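Local coordinates for protein glycosyl hydrolase (Aspergillus fumigatus, PDB 2X8R) that probably cleaves the beta-1,4 links between N-acetylmuramic acid and N-acetylglucosamine in bacterial peptidoglycan, as a secreted family 25 lysozyme, at residues A[2-7]-A[25-30]; A[138-143]-A[171-176]; A[77-82]-A[124-129]; A[16-21]-A[49-54]. One frame throughout, in Å; residues are numbered along the deposited sequence. Where two conformers were deposited one is given.

Interaction 1. Residues A[2-7]-A[25-30]; sequences TTVQGF and GAQFVM
Phe7 and Phe28 each hold CG between the backbone N and the carbonyl carbon (chi1 67° in both). This swings each ring back over the neighbouring strand, on different faces of the sheet. The Phe28 ring lies under Gly6, whose CA stands 3.5 Å from the Phe28 ring centroid in a CH-pi contact. Glycine leaves the room this ring needs. The carbonyl Val4 O meets the same ring at its edge, in plane, 3.4 Å from Phe28 CE2. On the opposite face of the sheet, Val29 CG2 sits over the centre of the Phe7 ring. Val29 CG2 is anti to its own backbone N, and the two side chains run side by side in the same direction.

The strands are parallel neighbours in the barrel sheet, joined through helix 18-23 as a beta-alpha-beta unit. The short segments run at 53° to each other. Gln27 N donates to Gln5 O at 2.8 Å. Phe7 N gives a more bent bond to Phe28 O at 3.1 Å, with an angle of 141° at the hydrogen. Met30 N donates to Phe7 O at 3.0 Å. A water accepts from Gln5 N and donates to Gly25 O, linking the strand to the residue just before strand 26-35. Gly25 ends helix 18-23 in a Schellman motif. Val4 CG1 packs across the Gln27 chain, 3.6 Å from Gln27 CG. Helix 201-209 touches Val4 and Phe28 through Leu204.

Interaction 2. Residues A[138-143]-A[171-176]; sequences TTADWW and TIPGDW
The first turn of helix 140-147 faces an extended loop that folds into a type II' turn at Pro173-Trp176, and the backbones come closest at Ala140 and Pro173, with CA atoms 5.1 Å apart. No hydrogen bond joins the two segments. Trp143 and Trp176 form a T-shaped (edge-to-face) pair. The six-membered ring of Trp176 points its edge at the face of Trp143, with planes at 70° and centroids 5.3 Å apart. Trp176 CZ3 comes down 3.8 Å from Trp143 CE2, offset toward the rim of that indole. Trp143 has CG anti to its backbone N (chi1 -162°), which carries the indole out toward the loop. Pro173 crosses it at about a right angle, with Pro173 CB 3.8 Å from Trp143 CD1. Ala140 packs beside the proline, and its CB lies 4.0 Å from Thr171 CG2.

The polar edges of both indoles are satisfied by other loops. Trp143 NE1 donates to Ala150 O and Trp176 NE1 to Cys157 O, and these bonds probably limit the rotation of each indole. Gly174 N is held by the side chain of Asn149. At the helix start, Thr139 OG1 accepts from Trp142 N at 2.9 Å, an N-cap bond. The contact is an aromatic and proline packing of a helix start against a loop, on the outer side of the barrel wall of this TIM-barrel-clan family.

Interaction 3. Residues A[77-82]-A[124-129]; sequences FFLKNG and NEYHHA
Leu79 packs on Tyr126 and Ala129, and Phe78 on Tyr126, an apolar contact with no hydrogen bond across. It joins residues 77-82, on helix 71-79, to the long helix 112-130. Leu79 gives the most surface to the contact. Its CG is anti to its carbonyl carbon (chi1 -74°), and the two methyls divide the work. Leu79 CD2 lies 3.6 Å from Tyr126 CE1, while Leu79 CD1 touches the methyl of Ala129, with Leu79 CD1 to Ala129 CB at 3.5 Å. Ala129 is one turn further along its helix, so the leucine spans that turn.

The aromatic part joins Phe78 to Tyr126. The rings meet rim to rim, with planes at 33° and centroids 5.9 Å apart. Phe78 CE2 and Tyr126 CE1 are 3.6 Å apart, and Leu79 CD2 closes on the same tyrosine carbon.

The hydrogen bonds nearby run to partners outside the apolar contact or stay within 77-82. Tyr126 OH bonds to Gly83 O and to Gly94 N, two partners that hold the ring in place against its neighbours. Asn81 ND2 bonds to Phe77 O at 3.0 Å, with the oxygen close to its amide plane. That bond folds the Asn81 side chain back onto the Phe77 carbonyl. Phe78 also packs on strand 26-35 through Ala33 and Thr34. This is helix-helix packing in the outer layer of a TIM-barrel-like fold, where the inner aromatic reaches down to the sheet.

Interaction 4. Residues A[16-21]-A[49-54]; sequences VNFEAA and TGATKA
Helices 18-23 and 44-53 pack side by side on the outside of the sheet, and this contact joins the start of helix 18-23 to residues 49-54, on helix 44-53. Phe18 is its centre. The ring lies flat against the backbone of the facing helix, with Phe18 CD2 3.4 Å from Gly50 C and Ala51 N over the ring centre. The Ala51 methyl adds a CH-pi contact, with Ala51 CB 4.1 Å from the Phe18 ring centroid. Val16 CG1 covers the opposite face, so the ring is sandwiched. Gly50 has no side chain to hold the ring off, which explains the close approach.

Further along, the methyl of Ala54 meets Phe18 CB at 3.5 Å. The Glu19 chain bends at chi2 (68°) and lays its carboxylate beside Ala54, with Glu19 OE1 3.3 Å from Ala54 CB. A water donates to Glu19 OE1 and to Gly50 O, at 2.8 Å from the latter. Strand 3-9 lies beneath, where Ile9 touches Phe18. With no direct hydrogen bond across, the contact depends on the shape fit of ring and backbone. The carboxylate of exposed Glu19 reaches Gly50 O through water, so that link is probably the more easily exchanged.

Overall arrangement
From the N terminus, strand 3-9 leads through helix 18-23 to strand 26-35, and interaction 1 closes that first loop. Interaction 4 opens within it, at 16-21, and closes only at 49-54, so the two cross. They also touch: Ala26 N lies 2.9 Å from Ala21 O, and Val29 packs on Ala51. Together they tie the first strands to the helices covering them. Interaction 3 follows in series, joining helix 71-79 to helix 112-130, about 24 Å centre to centre from interaction 1 and across the chain's centre. Interaction 2 comes last, linking the start of helix 140-147 to the loop between strands 159-162 and 181-185. Its centre is about 31 Å from that of interaction 4.

Interaction 1. Residues A[2-7]-A[25-30]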
# COMPACT_ATOMS: atom_id res chain seq x y z
N THR A 2 4.67 5.60 19.94
CA THR A 2 5.88 5.16 19.19
C THR A 2 5.51 4.72 17.77
O THR A 2 4.33 4.67 17.43
CB THR A 2 6.69 4.02 19.94
OG1 THR A 2 7.96 3.89 19.35
CG2 THR A 2 6.00 2.68 19.92
N THR A 3 6.53 4.40 16.96
CA THR A 3 6.29 3.90 15.60
C THR A 3 7.20 2.71 15.34
O THR A 3 8.16 2.47 16.10
CB THR A 3 6.62 4.94 14.48
OG1 THR A 3 7.97 5.39 14.58
CG2 THR A 3 5.69 6.11 14.53
N VAL A 4 6.89 1.95 14.30
CA VAL A 4 7.74 0.87 13.83
C VAL A 4 8.23 1.22 12.43
O VAL A 4 7.45 1.66 11.57
CB VAL A 4 7.00 -0.45 13.84
CG1 VAL A 4 7.85 -1.58 13.29
CG2 VAL A 4 6.53 -0.81 15.31
N GLN A 5 9.52 1.06 12.20
CA GLN A 5 10.09 1.41 10.89
C GLN A 5 9.79 0.30 9.90
O GLN A 5 9.84 -0.90 10.22
CB GLN A 5 11.62 1.57 11.00
CG GLN A 5 12.36 1.89 9.67
CD GLN A 5 12.09 3.30 9.15
OE1 GLN A 5 11.70 3.49 7.99
NE2 GLN A 5 12.28 4.30 10.01
N GLY A 6 9.47 0.70 8.68
CA GLY A 6 9.37 -0.23 7.58
C GLY A 6 9.74 0.51 6.31
O GLY A 6 10.33 1.62 6.35
N PHE A 7 9.40 -0.10 5.18
CA PHE A 7 9.74 0.50 3.87
C PHE A 7 8.93 -0.12 2.76
O PHE A 7 8.19 -1.05 3.01
CB PHE A 7 11.27 0.50 3.61
CG PHE A 7 11.95 -0.87 3.43
CD1 PHE A 7 12.76 -1.09 2.32
CD2 PHE A 7 11.88 -1.86 4.41
CE1 PHE A 7 13.45 -2.29 2.13
CE2 PHE A 7 12.59 -3.09 4.27
CZ PHE A 7 13.39 -3.30 3.14
N GLY A 25 16.47 -1.84 12.00
CA GLY A 25 15.21 -1.55 12.69
C GLY A 25 13.95 -1.72 11.83
O GLY A 25 12.85 -1.56 12.33
N ALA A 26 14.13 -2.04 10.55
CA ALA A 26 12.97 -2.23 9.66
C ALA A 26 12.28 -3.54 10.06
O ALA A 26 12.96 -4.59 10.23
CB ALA A 26 13.40 -2.26 8.17
N GLN A 27 10.96 -3.50 10.18
CA GLN A 27 10.24 -4.70 10.61
C GLN A 27 9.25 -5.16 9.59
O GLN A 27 8.71 -6.27 9.71
CB GLN A 27 9.55 -4.44 11.95
CG GLN A 27 10.49 -3.98 13.06
CD GLN A 27 11.46 -5.06 13.49
OE1 GLN A 27 12.55 -4.76 13.99
NE2 GLN A 27 11.08 -6.31 13.29
N PHE A 28 8.97 -4.30 8.62
CA PHE A 28 8.00 -4.68 7.59
C PHE A 28 8.33 -4.02 6.29
O PHE A 28 9.00 -2.97 6.23
CB PHE A 28 6.56 -4.27 7.99
CG PHE A 28 6.32 -2.75 8.06
CD1 PHE A 28 5.77 -2.08 6.96
CD2 PHE A 28 6.60 -2.03 9.22
CE1 PHE A 28 5.54 -0.69 7.03
CE2 PHE A 28 6.39 -0.64 9.30
CZ PHE A 28 5.85 0.03 8.19
N VAL A 29 7.81 -4.62 5.24
CA VAL A 29 8.02 -4.05 3.90
C VAL A 29 6.82 -4.36 2.98
O VAL A 29 6.30 -5.48 3.00
CB VAL A 29 9.33 -4.62 3.27
CG1 VAL A 29 9.27 -6.14 3.12
CG2 VAL A 29 9.68 -3.95 1.94
N MET A 30 6.42 -3.35 2.20
CA MET A 30 5.41 -3.52 1.16
C MET A 30 6.12 -3.56 -0.18
O MET A 30 7.06 -2.80 -0.41
CB MET A 30 4.39 -2.37 1.18
CG MET A 30 3.51 -2.38 2.42
SD MET A 30 4.12 -1.39 3.76
CE MET A 30 3.89 0.25 3.07
O HOH W 1 11.39 -0.14 13.99

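Interaction 2. Residues A[138-143]-A[171-176]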
# COMPACT_ATOMS: atom_id res chain seq x y z
N THR A 138 -2.15 6.77 -0.44
CA THR A 138 -2.43 7.94 -1.26
C THR A 138 -1.82 9.17 -0.60
O THR A 138 -1.08 9.04 0.39
CB THR A 138 -3.97 8.08 -1.45
OG1 THR A 138 -4.26 9.03 -2.50
CG2 THR A 138 -4.62 8.51 -0.14
N THR A 139 -2.03 10.34 -1.21
CA THR A 139 -1.71 11.59 -0.54
C THR A 139 -3.01 12.31 -0.22
O THR A 139 -4.02 12.09 -0.89
CB THR A 139 -0.81 12.53 -1.36
OG1 THR A 139 -1.50 12.97 -2.54
CG2 THR A 139 0.51 11.83 -1.80
N ALA A 140 -2.96 13.23 0.74
CA ALA A 140 -4.17 14.02 1.04
C ALA A 140 -4.60 14.84 -0.20
O ALA A 140 -5.78 14.92 -0.52
CB ALA A 140 -3.94 14.92 2.26
N ASP A 141 -3.61 15.40 -0.89
CA ASP A 141 -3.82 16.23 -2.08
C ASP A 141 -4.54 15.41 -3.15
O ASP A 141 -5.53 15.86 -3.74
CB ASP A 141 -2.49 16.72 -2.65
CG ASP A 141 -2.66 17.28 -4.04
OD1 ASP A 141 -3.08 18.44 -4.13
OD2 ASP A 141 -2.44 16.53 -5.03
N TRP A 142 -4.03 14.20 -3.42
CA TRP A 142 -4.64 13.39 -4.46
C TRP A 142 -6.08 12.99 -4.09
O TRP A 142 -7.00 13.11 -4.89
CB TRP A 142 -3.77 12.16 -4.72
CG TRP A 142 -4.30 11.42 -5.98
CD1 TRP A 142 -3.84 11.54 -7.25
CD2 TRP A 142 -5.36 10.45 -6.03
NE1 TRP A 142 -4.55 10.70 -8.10
CE2 TRP A 142 -5.51 10.05 -7.38
CE3 TRP A 142 -6.23 9.91 -5.06
CZ2 TRP A 142 -6.48 9.10 -7.80
CZ3 TRP A 142 -7.21 8.99 -5.46
CH2 TRP A 142 -7.33 8.59 -6.82
N TRP A 143 -6.27 12.53 -2.84
CA TRP A 143 -7.57 12.12 -2.37
C TRP A 143 -8.58 13.26 -2.49
O TRP A 143 -9.73 13.04 -2.90
CB TRP A 143 -7.49 11.63 -0.92
CG TRP A 143 -8.66 10.80 -0.53
CD1 TRP A 143 -9.74 11.21 0.22
CD2 TRP A 143 -8.91 9.44 -0.90
NE1 TRP A 143 -10.65 10.16 0.35
CE2 TRP A 143 -10.16 9.06 -0.30
CE3 TRP A 143 -8.20 8.49 -1.64
CZ2 TRP A 143 -10.71 7.78 -0.45
CZ3 TRP A 143 -8.76 7.19 -1.76
CH2 TRP A 143 -10.00 6.87 -1.17
N THR A 171 -2.62 16.94 7.62
CA THR A 171 -3.90 16.89 6.91
C THR A 171 -4.22 15.43 6.69
O THR A 171 -3.47 14.75 5.98
CB THR A 171 -3.83 17.63 5.56
OG1 THR A 171 -3.38 18.97 5.80
CG2 THR A 171 -5.21 17.65 4.89
N ILE A 172 -5.31 14.98 7.31
CA ILE A 172 -5.75 13.57 7.18
C ILE A 172 -6.98 13.53 6.28
O ILE A 172 -8.01 14.13 6.59
CB ILE A 172 -6.16 12.96 8.53
CG1 ILE A 172 -5.08 13.16 9.61
CG2 ILE A 172 -6.55 11.48 8.35
CD1 ILE A 172 -3.65 12.72 9.19
N PRO A 173 -6.89 12.76 5.18
CA PRO A 173 -7.96 12.79 4.18
C PRO A 173 -9.22 12.08 4.63
O PRO A 173 -9.23 11.28 5.60
CB PRO A 173 -7.34 12.05 2.99
CG PRO A 173 -6.35 11.10 3.65
CD PRO A 173 -5.77 11.90 4.78
N GLY A 174 -10.30 12.33 3.89
CA GLY A 174 -11.51 11.49 4.04
C GLY A 174 -12.07 11.49 5.46
O GLY A 174 -12.02 12.52 6.15
N ASP A 175 -12.59 10.35 5.90
CA ASP A 175 -13.06 10.19 7.28
C ASP A 175 -12.10 9.36 8.09
O ASP A 175 -12.45 8.84 9.18
CB ASP A 175 -14.51 9.61 7.38
CG ASP A 175 -14.66 8.26 6.70
OD1 ASP A 175 -13.65 7.68 6.26
OD2 ASP A 175 -15.81 7.77 6.61
N TRP A 176 -10.86 9.23 7.62
CA TRP A 176 -9.88 8.57 8.50
C TRP A 176 -9.62 9.33 9.82
O TRP A 176 -9.47 10.54 9.84
CB TRP A 176 -8.55 8.33 7.79
CG TRP A 176 -8.56 7.14 6.87
CD1 TRP A 176 -8.33 5.83 7.23
CD2 TRP A 176 -8.76 7.15 5.45
NE1 TRP A 176 -8.41 5.03 6.11
CE2 TRP A 176 -8.65 5.81 5.01
CE3 TRP A 176 -8.97 8.17 4.49
CZ2 TRP A 176 -8.76 5.45 3.66
CZ3 TRP A 176 -9.12 7.82 3.16
CH2 TRP A 176 -9.00 6.45 2.75

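Interaction 3. Residues A[77-82]-A[124-129]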
# COMPACT_ATOMS: atom_id res chain seq x y z
N PHE A 77 -6.52 -9.39 -10.32
CA PHE A 77 -5.22 -9.59 -10.92
C PHE A 77 -4.13 -9.53 -9.82
O PHE A 77 -3.24 -10.40 -9.75
CB PHE A 77 -4.98 -8.53 -12.00
CG PHE A 77 -3.61 -8.58 -12.62
CD1 PHE A 77 -3.13 -9.74 -13.24
CD2 PHE A 77 -2.82 -7.42 -12.62
CE1 PHE A 77 -1.83 -9.76 -13.83
CE2 PHE A 77 -1.54 -7.42 -13.22
CZ PHE A 77 -1.04 -8.59 -13.83
N PHE A 78 -4.24 -8.51 -8.97
CA PHE A 78 -3.34 -8.36 -7.81
C PHE A 78 -3.35 -9.63 -6.93
O PHE A 78 -2.29 -10.16 -6.54
CB PHE A 78 -3.78 -7.09 -7.05
CG PHE A 78 -3.06 -6.83 -5.75
CD1 PHE A 78 -1.66 -6.75 -5.67
CD2 PHE A 78 -3.83 -6.52 -4.61
CE1 PHE A 78 -1.02 -6.43 -4.45
CE2 PHE A 78 -3.24 -6.17 -3.39
CZ PHE A 78 -1.82 -6.09 -3.32
N LEU A 79 -4.55 -10.11 -6.62
CA LEU A 79 -4.71 -11.30 -5.76
C LEU A 79 -4.06 -12.56 -6.30
O LEU A 79 -3.60 -13.42 -5.51
CB LEU A 79 -6.20 -11.58 -5.51
CG LEU A 79 -6.80 -10.57 -4.53
CD1 LEU A 79 -8.29 -10.54 -4.68
CD2 LEU A 79 -6.40 -10.99 -3.13
N LYS A 80 -4.01 -12.68 -7.63
CA LYS A 80 -3.41 -13.88 -8.25
C LYS A 80 -1.88 -13.76 -8.39
O LYS A 80 -1.22 -14.70 -8.85
CB LYS A 80 -4.00 -14.06 -9.63
CG LYS A 80 -5.42 -14.61 -9.63
CD LYS A 80 -5.89 -14.56 -11.08
CE LYS A 80 -7.31 -15.06 -11.25
NZ LYS A 80 -8.30 -14.10 -10.63
N ASN A 81 -1.32 -12.59 -8.06
CA ASN A 81 0.05 -12.32 -8.44
C ASN A 81 0.80 -11.66 -7.29
O ASN A 81 1.69 -10.88 -7.52
CB ASN A 81 0.10 -11.48 -9.72
CG ASN A 81 -0.28 -12.28 -10.95
OD1 ASN A 81 0.52 -13.12 -11.40
ND2 ASN A 81 -1.51 -12.13 -11.43
N GLY A 82 0.45 -11.99 -6.05
CA GLY A 82 1.31 -11.52 -4.95
C GLY A 82 0.57 -10.72 -3.90
O GLY A 82 1.10 -10.44 -2.81
N ASN A 124 -13.69 -3.72 -2.10
CA ASN A 124 -14.69 -4.75 -1.79
C ASN A 124 -14.28 -6.12 -2.34
O ASN A 124 -14.48 -7.12 -1.66
CB ASN A 124 -16.03 -4.33 -2.35
CG ASN A 124 -16.63 -3.19 -1.57
OD1 ASN A 124 -16.21 -2.91 -0.44
ND2 ASN A 124 -17.62 -2.54 -2.14
N GLU A 125 -13.77 -6.16 -3.57
CA GLU A 125 -13.28 -7.42 -4.13
C GLU A 125 -12.17 -8.00 -3.26
O GLU A 125 -12.13 -9.23 -3.00
CB GLU A 125 -12.86 -7.30 -5.61
CG GLU A 125 -12.31 -8.61 -6.21
CD GLU A 125 -13.36 -9.74 -6.35
OE1 GLU A 125 -14.56 -9.48 -6.42
OE2 GLU A 125 -12.95 -10.90 -6.40
N TYR A 126 -11.26 -7.12 -2.81
CA TYR A 126 -10.13 -7.56 -2.02
C TYR A 126 -10.64 -8.19 -0.71
O TYR A 126 -10.19 -9.26 -0.31
CB TYR A 126 -9.12 -6.43 -1.75
CG TYR A 126 -7.86 -6.99 -1.17
CD1 TYR A 126 -6.77 -7.39 -1.99
CD2 TYR A 126 -7.75 -7.17 0.20
CE1 TYR A 126 -5.61 -7.96 -1.41
CE2 TYR A 126 -6.59 -7.75 0.77
CZ TYR A 126 -5.55 -8.13 -0.05
OH TYR A 126 -4.43 -8.72 0.47
N HIS A 127 -11.61 -7.54 -0.10
CA HIS A 127 -12.18 -8.01 1.17
C HIS A 127 -12.95 -9.32 0.97
O HIS A 127 -12.87 -10.22 1.80
CB HIS A 127 -13.02 -6.90 1.81
CG HIS A 127 -13.74 -7.34 3.05
ND1 HIS A 127 -13.15 -7.35 4.29
CD2 HIS A 127 -14.98 -7.86 3.22
CE1 HIS A 127 -14.00 -7.82 5.19
NE2 HIS A 127 -15.11 -8.14 4.57
N HIS A 128 -13.66 -9.41 -0.17
CA HIS A 128 -14.44 -10.62 -0.50
C HIS A 128 -13.51 -11.83 -0.57
O HIS A 128 -13.83 -12.91 -0.04
CB HIS A 128 -15.19 -10.44 -1.84
CG HIS A 128 -16.13 -11.55 -2.18
ND1 HIS A 128 -17.48 -11.53 -1.87
CD2 HIS A 128 -15.91 -12.74 -2.79
CE1 HIS A 128 -18.05 -12.65 -2.29
NE2 HIS A 128 -17.11 -13.41 -2.84
N ALA A 129 -12.36 -11.64 -1.20
CA ALA A 129 -11.44 -12.71 -1.48
C ALA A 129 -10.66 -13.11 -0.23
O ALA A 129 -10.33 -14.30 -0.08
CB ALA A 129 -10.46 -12.29 -2.55

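Interaction 4. Residues A[16-21]-A[49-54]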
# COMPACT_ATOMS: atom_id res chain seq x y z
N VAL A 16 17.74 -5.80 -2.80
CA VAL A 16 17.58 -5.23 -1.48
C VAL A 16 18.23 -6.10 -0.41
O VAL A 16 18.08 -7.32 -0.42
CB VAL A 16 16.07 -4.96 -1.16
CG1 VAL A 16 15.85 -4.67 0.40
CG2 VAL A 16 15.56 -3.84 -2.06
N ASN A 17 18.99 -5.48 0.48
CA ASN A 17 19.59 -6.23 1.58
C ASN A 17 18.59 -6.22 2.73
O ASN A 17 18.64 -5.35 3.60
CB ASN A 17 20.89 -5.59 2.02
CG ASN A 17 21.75 -6.52 2.83
OD1 ASN A 17 22.96 -6.58 2.63
ND2 ASN A 17 21.13 -7.29 3.71
N PHE A 18 17.67 -7.17 2.73
CA PHE A 18 16.67 -7.23 3.80
C PHE A 18 17.28 -7.47 5.19
O PHE A 18 16.77 -6.95 6.18
CB PHE A 18 15.68 -8.34 3.46
CG PHE A 18 14.89 -8.05 2.23
CD1 PHE A 18 13.80 -7.18 2.28
CD2 PHE A 18 15.23 -8.64 0.99
CE1 PHE A 18 13.06 -6.90 1.13
CE2 PHE A 18 14.50 -8.35 -0.18
CZ PHE A 18 13.41 -7.48 -0.09
N GLU A 19 18.35 -8.25 5.27
CA GLU A 19 19.01 -8.55 6.54
C GLU A 19 19.51 -7.24 7.13
O GLU A 19 19.31 -6.98 8.32
CB GLU A 19 20.21 -9.49 6.31
CG GLU A 19 20.22 -10.71 7.17
CD GLU A 19 19.09 -11.62 6.81
OE1 GLU A 19 18.61 -11.50 5.66
OE2 GLU A 19 18.68 -12.46 7.63
N ALA A 20 20.15 -6.42 6.28
CA ALA A 20 20.65 -5.10 6.71
C ALA A 20 19.53 -4.16 7.16
O ALA A 20 19.66 -3.45 8.17
CB ALA A 20 21.46 -4.44 5.62
N ALA A 21 18.43 -4.14 6.40
CA ALA A 21 17.27 -3.33 6.80
C ALA A 21 16.74 -3.78 8.15
O ALA A 21 16.46 -2.96 9.03
CB ALA A 21 16.18 -3.42 5.75
N THR A 49 10.59 -13.19 -1.38
CA THR A 49 11.35 -14.29 -0.77
C THR A 49 12.44 -13.75 0.12
O THR A 49 12.65 -14.26 1.24
CB THR A 49 11.95 -15.15 -1.87
OG1 THR A 49 10.88 -15.64 -2.71
CG2 THR A 49 12.71 -16.34 -1.28
N GLY A 50 13.15 -12.73 -0.38
CA GLY A 50 14.23 -12.12 0.43
C GLY A 50 13.68 -11.59 1.75
O GLY A 50 14.28 -11.81 2.83
N ALA A 51 12.53 -10.92 1.70
CA ALA A 51 11.93 -10.38 2.91
C ALA A 51 11.53 -11.50 3.87
O ALA A 51 11.70 -11.37 5.06
CB ALA A 51 10.71 -9.49 2.56
N THR A 52 11.03 -12.60 3.33
CA THR A 52 10.56 -13.69 4.17
C THR A 52 11.74 -14.30 4.94
O THR A 52 11.65 -14.53 6.14
CB THR A 52 9.90 -14.76 3.35
OG1 THR A 52 8.84 -14.19 2.61
CG2 THR A 52 9.29 -15.87 4.24
N LYS A 53 12.84 -14.51 4.23
CA LYS A 53 13.99 -15.20 4.80
C LYS A 53 14.61 -14.33 5.88
O LYS A 53 15.14 -14.84 6.87
CB LYS A 53 15.00 -15.51 3.70
CG LYS A 53 14.62 -16.73 2.85
CD LYS A 53 15.73 -17.00 1.86
CE LYS A 53 16.73 -17.98 2.40
NZ LYS A 53 17.79 -18.28 1.38
N ALA A 54 14.57 -13.02 5.69
CA ALA A 54 15.10 -12.06 6.67
C ALA A 54 14.24 -11.86 7.92
O ALA A 54 14.65 -11.14 8.86
CB ALA A 54 15.38 -10.69 5.97
O HOH W 2 17.04 -12.20 2.94